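Long-range contact in acetate kinase (Entamoeba histolytica, PDB 4H0O), which probably interconverts acetate and acetyl phosphate as a pyrophosphate-dependent acetate kinase of the acetokinase family: residues Ser14-Thr27 and Val30-Arg44. Numbering follows the deposited sequence.
Sequences SNVLIFNVGSSSLT and VFCSDNIVCSGKSNR
Asn15 lies against the start of segment 30-44 along the length of its side chain. Its CB meets Val30 CG1 at 3.7 Å, and CG skirts the same methyl. Beyond it, Asn15 OD1 lies 3.3 Å from Cys32 CB and slightly farther from Cys32 SG, while ND2 turns out of the contact to Ser90 O. Next to it, Val16 and Phe31 form an antiparallel hydrogen-bonded pair: Val16 N gives to Phe31 O at 3.0 Å, and Phe31 N returns a bond of 2.9 Å to Val16 O. The Phe31 ring receives Ile18 CD1 at its edge, near the ring plane and 3.4 Å from Phe31 CD2; Leu392 and Leu395 of helix 390-402 also pack on this ring.

Strands 16-21, 26-31 and 36-44 follow one another as an antiparallel meander at the start of the ribonuclease H-like fold of the ASKHA superfamily. The first strand carries Asn20, predicted to bind magnesium, shortly before the turn at residues 22-25. Where that turn enters the second strand, Ser42 holds Leu26 by both backbone polar atoms. With chi1 at 69°, Ser42 OG sits between its own N and carbonyl carbon. There it accepts a nearly straight bond from Leu26 N at 2.9 Å, taking the role a strand carbonyl would normally fill. Ser42 N gives to Leu26 O at 3.0 Å. One residue on, Asn43 ND2 donates to Ser24 O at 3.2 Å, nearly straight and with the acceptor close to the amide plane, and the same nitrogen also bonds Leu71 O.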
loop_
_atom_site.group_PDB
_atom_site.type_symbol
_atom_site.label_atom_id
_atom_site.label_comp_id
_atom_site.label_asym_id
_atom_site.label_seq_id
_atom_site.Cartn_x
_atom_site.Cartn_y
_atom_site.Cartn_z
ATOM N N SER B 14 -14.906 -13.905 -41.837
ATOM C CA SER B 14 -15.712 -12.951 -41.085
ATOM C C SER B 14 -14.873 -11.767 -40.618
ATOM O O SER B 14 -13.787 -11.943 -40.066
ATOM C CB SER B 14 -16.371 -13.635 -39.886
ATOM O OG SER B 14 -17.390 -14.526 -40.302
ATOM N N ASN B 15 -15.383 -10.561 -40.844
ATOM C CA ASN B 15 -14.683 -9.348 -40.448
ATOM C C ASN B 15 -15.181 -8.847 -39.095
ATOM O O ASN B 15 -16.378 -8.914 -38.800
ATOM C CB ASN B 15 -14.851 -8.257 -41.508
ATOM C CG ASN B 15 -14.222 -8.628 -42.838
ATOM O OD1 ASN B 15 -13.186 -9.292 -42.888
ATOM N ND2 ASN B 15 -14.848 -8.195 -43.925
ATOM N N VAL B 16 -14.260 -8.353 -38.273
ATOM C CA VAL B 16 -14.618 -7.790 -36.975
ATOM C C VAL B 16 -14.143 -6.347 -36.885
ATOM O O VAL B 16 -12.958 -6.062 -37.079
ATOM C CB VAL B 16 -14.015 -8.600 -35.805
ATOM C CG1 VAL B 16 -14.450 -8.012 -34.471
ATOM C CG2 VAL B 16 -14.436 -10.053 -35.894
ATOM N N LEU B 17 -15.074 -5.440 -36.603
ATOM C CA LEU B 17 -14.750 -4.029 -36.442
ATOM C C LEU B 17 -14.465 -3.720 -34.972
ATOM O O LEU B 17 -15.321 -3.935 -34.112
ATOM C CB LEU B 17 -15.912 -3.167 -36.947
ATOM C CG LEU B 17 -15.819 -1.652 -36.742
ATOM C CD1 LEU B 17 -14.611 -1.086 -37.464
ATOM C CD2 LEU B 17 -17.093 -0.961 -37.210
ATOM N N ILE B 18 -13.261 -3.233 -34.677
ATOM C CA ILE B 18 -12.925 -2.817 -33.313
ATOM C C ILE B 18 -12.791 -1.299 -33.224
ATOM O O ILE B 18 -12.020 -0.690 -33.969
ATOM C CB ILE B 18 -11.623 -3.483 -32.798
ATOM C CG1 ILE B 18 -11.887 -4.924 -32.357
ATOM C CG2 ILE B 18 -11.041 -2.708 -31.623
ATOM C CD1 ILE B 18 -11.748 -5.920 -33.459
ATOM N N PHE B 19 -13.548 -0.690 -32.317
ATOM C CA PHE B 19 -13.440 0.747 -32.087
ATOM C C PHE B 19 -12.525 1.048 -30.905
ATOM O O PHE B 19 -12.683 0.479 -29.823
ATOM C CB PHE B 19 -14.818 1.362 -31.844
ATOM C CG PHE B 19 -15.602 1.617 -33.101
ATOM C CD1 PHE B 19 -15.128 2.500 -34.060
ATOM C CD2 PHE B 19 -16.823 0.993 -33.314
ATOM C CE1 PHE B 19 -15.850 2.743 -35.217
ATOM C CE2 PHE B 19 -17.552 1.235 -34.464
ATOM C CZ PHE B 19 -17.065 2.111 -35.418
ATOM N N ASN B 20 -11.567 1.945 -31.118
ATOM C CA ASN B 20 -10.693 2.397 -30.046
ATOM C C ASN B 20 -10.904 3.890 -29.798
ATOM O O ASN B 20 -10.407 4.731 -30.551
ATOM C CB ASN B 20 -9.232 2.111 -30.395
ATOM C CG ASN B 20 -8.302 2.263 -29.203
ATOM O OD1 ASN B 20 -8.703 2.744 -28.142
ATOM N ND2 ASN B 20 -7.048 1.858 -29.380
ATOM N N VAL B 21 -11.662 4.215 -28.752
ATOM C CA VAL B 21 -11.949 5.610 -28.425
ATOM C C VAL B 21 -10.711 6.290 -27.843
ATOM O O VAL B 21 -10.177 5.858 -26.819
ATOM C CB VAL B 21 -13.121 5.740 -27.429
ATOM C CG1 VAL B 21 -13.378 7.197 -27.106
ATOM C CG2 VAL B 21 -14.378 5.112 -28.001
ATOM N N GLY B 22 -10.253 7.348 -28.505
ATOM C CA GLY B 22 -9.112 8.109 -28.024
ATOM C C GLY B 22 -9.532 9.456 -27.465
ATOM O O GLY B 22 -10.725 9.738 -27.333
ATOM N N SER B 23 -8.553 10.295 -27.140
ATOM C CA SER B 23 -8.833 11.599 -26.547
ATOM C C SER B 23 -9.227 12.655 -27.583
ATOM O O SER B 23 -10.246 13.330 -27.431
ATOM C CB SER B 23 -7.639 12.078 -25.716
ATOM O OG SER B 23 -6.443 12.060 -26.476
ATOM N N SER B 24 -8.421 12.797 -28.630
ATOM C CA SER B 24 -8.685 13.801 -29.661
ATOM C C SER B 24 -9.310 13.186 -30.913
ATOM O O SER B 24 -9.772 13.904 -31.805
ATOM C CB SER B 24 -7.398 14.541 -30.036
ATOM O OG SER B 24 -6.771 13.932 -31.152
ATOM N N SER B 25 -9.328 11.858 -30.979
ATOM C CA SER B 25 -9.837 11.177 -32.163
ATOM C C SER B 25 -10.345 9.771 -31.869
ATOM O O SER B 25 -10.123 9.227 -30.785
ATOM C CB SER B 25 -8.750 11.102 -33.235
ATOM O OG SER B 25 -7.763 10.147 -32.887
ATOM N N LEU B 26 -11.029 9.192 -32.851
ATOM C CA LEU B 26 -11.452 7.800 -32.794
ATOM C C LEU B 26 -10.649 7.007 -33.816
ATOM O O LEU B 26 -10.509 7.434 -34.963
ATOM C CB LEU B 26 -12.947 7.684 -33.106
ATOM C CG LEU B 26 -13.502 6.267 -33.257
ATOM C CD1 LEU B 26 -13.392 5.519 -31.942
ATOM C CD2 LEU B 26 -14.946 6.278 -33.747
ATOM N N THR B 27 -10.109 5.866 -33.398
ATOM C CA THR B 27 -9.427 4.963 -34.320
ATOM C C THR B 27 -10.187 3.645 -34.422
ATOM O O THR B 27 -10.992 3.319 -33.547
ATOM C CB THR B 27 -7.976 4.682 -33.887
ATOM O OG1 THR B 27 -7.977 3.906 -32.683
ATOM C CG2 THR B 27 -7.227 5.982 -33.650
ATOM N N VAL B 30 -10.156 -3.377 -38.606
ATOM C CA VAL B 30 -10.985 -4.508 -39.002
ATOM C C VAL B 30 -10.106 -5.747 -39.128
ATOM O O VAL B 30 -9.045 -5.702 -39.757
ATOM C CB VAL B 30 -11.728 -4.252 -40.332
ATOM C CG1 VAL B 30 -12.612 -5.443 -40.682
ATOM C CG2 VAL B 30 -12.568 -2.992 -40.234
ATOM N N PHE B 31 -10.539 -6.846 -38.515
ATOM C CA PHE B 31 -9.764 -8.081 -38.554
ATOM C C PHE B 31 -10.445 -9.175 -39.370
ATOM O O PHE B 31 -11.664 -9.353 -39.303
ATOM C CB PHE B 31 -9.494 -8.600 -37.137
ATOM C CG PHE B 31 -8.589 -7.718 -36.327
ATOM C CD1 PHE B 31 -7.212 -7.886 -36.368
ATOM C CD2 PHE B 31 -9.114 -6.729 -35.510
ATOM C CE1 PHE B 31 -6.378 -7.077 -35.614
ATOM C CE2 PHE B 31 -8.287 -5.918 -34.754
ATOM C CZ PHE B 31 -6.918 -6.091 -34.806
ATOM N N CYS B 32 -9.642 -9.902 -40.142
ATOM C CA CYS B 32 -10.090 -11.124 -40.796
ATOM C C CYS B 32 -9.023 -12.190 -40.578
ATOM O O CYS B 32 -7.923 -12.094 -41.128
ATOM C CB CYS B 32 -10.320 -10.896 -42.290
ATOM S SG CYS B 32 -11.157 -12.266 -43.122
ATOM N N SER B 33 -9.353 -13.193 -39.765
ATOM C CA SER B 33 -8.394 -14.218 -39.343
ATOM C C SER B 33 -7.116 -13.619 -38.760
ATOM O O SER B 33 -6.033 -13.781 -39.326
ATOM C CB SER B 33 -8.055 -15.177 -40.490
ATOM O OG SER B 33 -9.067 -16.156 -40.645
ATOM N N ASP B 34 -7.259 -12.917 -37.638
ATOM C CA ASP B 34 -6.128 -12.346 -36.902
ATOM C C ASP B 34 -5.269 -11.352 -37.694
ATOM O O ASP B 34 -4.169 -11.006 -37.263
ATOM C CB ASP B 34 -5.242 -13.455 -36.318
ATOM C CG ASP B 34 -5.986 -14.348 -35.341
ATOM O OD1 ASP B 34 -6.920 -13.856 -34.675
ATOM O OD2 ASP B 34 -5.633 -15.542 -35.239
ATOM N N ASN B 35 -5.768 -10.888 -38.837
ATOM C CA ASN B 35 -5.034 -9.903 -39.630
ATOM C C ASN B 35 -5.865 -8.660 -39.952
ATOM O O ASN B 35 -7.081 -8.741 -40.133
ATOM C CB ASN B 35 -4.502 -10.532 -40.919
ATOM C CG ASN B 35 -3.478 -9.656 -41.614
ATOM O OD1 ASN B 35 -3.824 -8.650 -42.235
ATOM N ND2 ASN B 35 -2.209 -10.038 -41.519
ATOM N N ILE B 36 -5.190 -7.516 -40.027
ATOM C CA ILE B 36 -5.836 -6.238 -40.305
ATOM C C ILE B 36 -6.061 -6.048 -41.805
ATOM O O ILE B 36 -5.128 -6.167 -42.598
ATOM C CB ILE B 36 -4.988 -5.067 -39.771
ATOM C CG1 ILE B 36 -4.701 -5.260 -38.279
ATOM C CG2 ILE B 36 -5.686 -3.742 -40.018
ATOM C CD1 ILE B 36 -3.771 -4.218 -37.689
ATOM N N VAL B 37 -7.302 -5.751 -42.182
ATOM C CA VAL B 37 -7.652 -5.532 -43.583
ATOM C C VAL B 37 -7.969 -4.062 -43.842
ATOM O O VAL B 37 -7.834 -3.574 -44.965
ATOM C CB VAL B 37 -8.842 -6.416 -44.018
ATOM C CG1 VAL B 37 -8.489 -7.880 -43.863
ATOM C CG2 VAL B 37 -10.079 -6.094 -43.199
ATOM N N CYS B 38 -8.387 -3.364 -42.789
ATOM C CA CYS B 38 -8.703 -1.945 -42.874
ATOM C C CYS B 38 -8.516 -1.294 -41.507
ATOM O O CYS B 38 -8.742 -1.931 -40.475
ATOM C CB CYS B 38 -10.142 -1.746 -43.359
ATOM S SG CYS B 38 -10.536 -0.064 -43.903
ATOM N N SER B 39 -8.091 -0.032 -41.504
ATOM C CA SER B 39 -7.885 0.719 -40.269
ATOM C C SER B 39 -7.942 2.213 -40.564
ATOM O O SER B 39 -7.803 2.628 -41.716
ATOM C CB SER B 39 -6.540 0.363 -39.632
ATOM O OG SER B 39 -5.463 0.864 -40.403
ATOM N N GLY B 40 -8.144 3.025 -39.531
ATOM C CA GLY B 40 -8.246 4.456 -39.743
ATOM C C GLY B 40 -8.258 5.300 -38.487
ATOM O O GLY B 40 -8.448 4.791 -37.381
ATOM N N LYS B 41 -8.047 6.601 -38.669
ATOM C CA LYS B 41 -8.073 7.561 -37.573
ATOM C C LYS B 41 -8.844 8.797 -38.021
ATOM O O LYS B 41 -8.662 9.275 -39.143
ATOM C CB LYS B 41 -6.646 7.948 -37.166
ATOM C CG LYS B 41 -5.740 6.766 -36.829
ATOM C CD LYS B 41 -4.296 7.200 -36.603
ATOM C CE LYS B 41 -3.396 6.003 -36.315
ATOM N NZ LYS B 41 -1.960 6.394 -36.205
ATOM N N SER B 42 -9.710 9.307 -37.151
ATOM C CA SER B 42 -10.486 10.502 -37.460
ATOM C C SER B 42 -9.702 11.748 -37.065
ATOM O O SER B 42 -8.700 11.653 -36.354
ATOM C CB SER B 42 -11.815 10.485 -36.713
ATOM O OG SER B 42 -11.613 10.657 -35.323
ATOM N N ASN B 43 -10.161 12.906 -37.533
ATOM C CA ASN B 43 -9.575 14.193 -37.157
ATOM C C ASN B 43 -8.061 14.292 -37.370
ATOM O O ASN B 43 -7.339 14.739 -36.478
ATOM C CB ASN B 43 -9.915 14.530 -35.697
ATOM C CG ASN B 43 -11.409 14.673 -35.455
ATOM O OD1 ASN B 43 -12.172 15.010 -36.362
ATOM N ND2 ASN B 43 -11.832 14.428 -34.219
ATOM N N ARG B 44 -7.584 13.893 -38.544
ATOM C CA ARG B 44 -6.155 13.967 -38.844
ATOM C C ARG B 44 -5.776 15.329 -39.423
ATOM O O ARG B 44 -6.564 15.943 -40.142
ATOM C CB ARG B 44 -5.753 12.853 -39.813
ATOM C CG ARG B 44 -6.240 11.471 -39.407
ATOM C CD ARG B 44 -6.141 11.270 -37.904
ATOM N NE ARG B 44 -4.765 11.038 -37.473
ATOM C CZ ARG B 44 -4.351 11.130 -36.214
ATOM N NH1 ARG B 44 -5.208 11.450 -35.253
ATOM N NH2 ARG B 44 -3.080 10.902 -35.913
#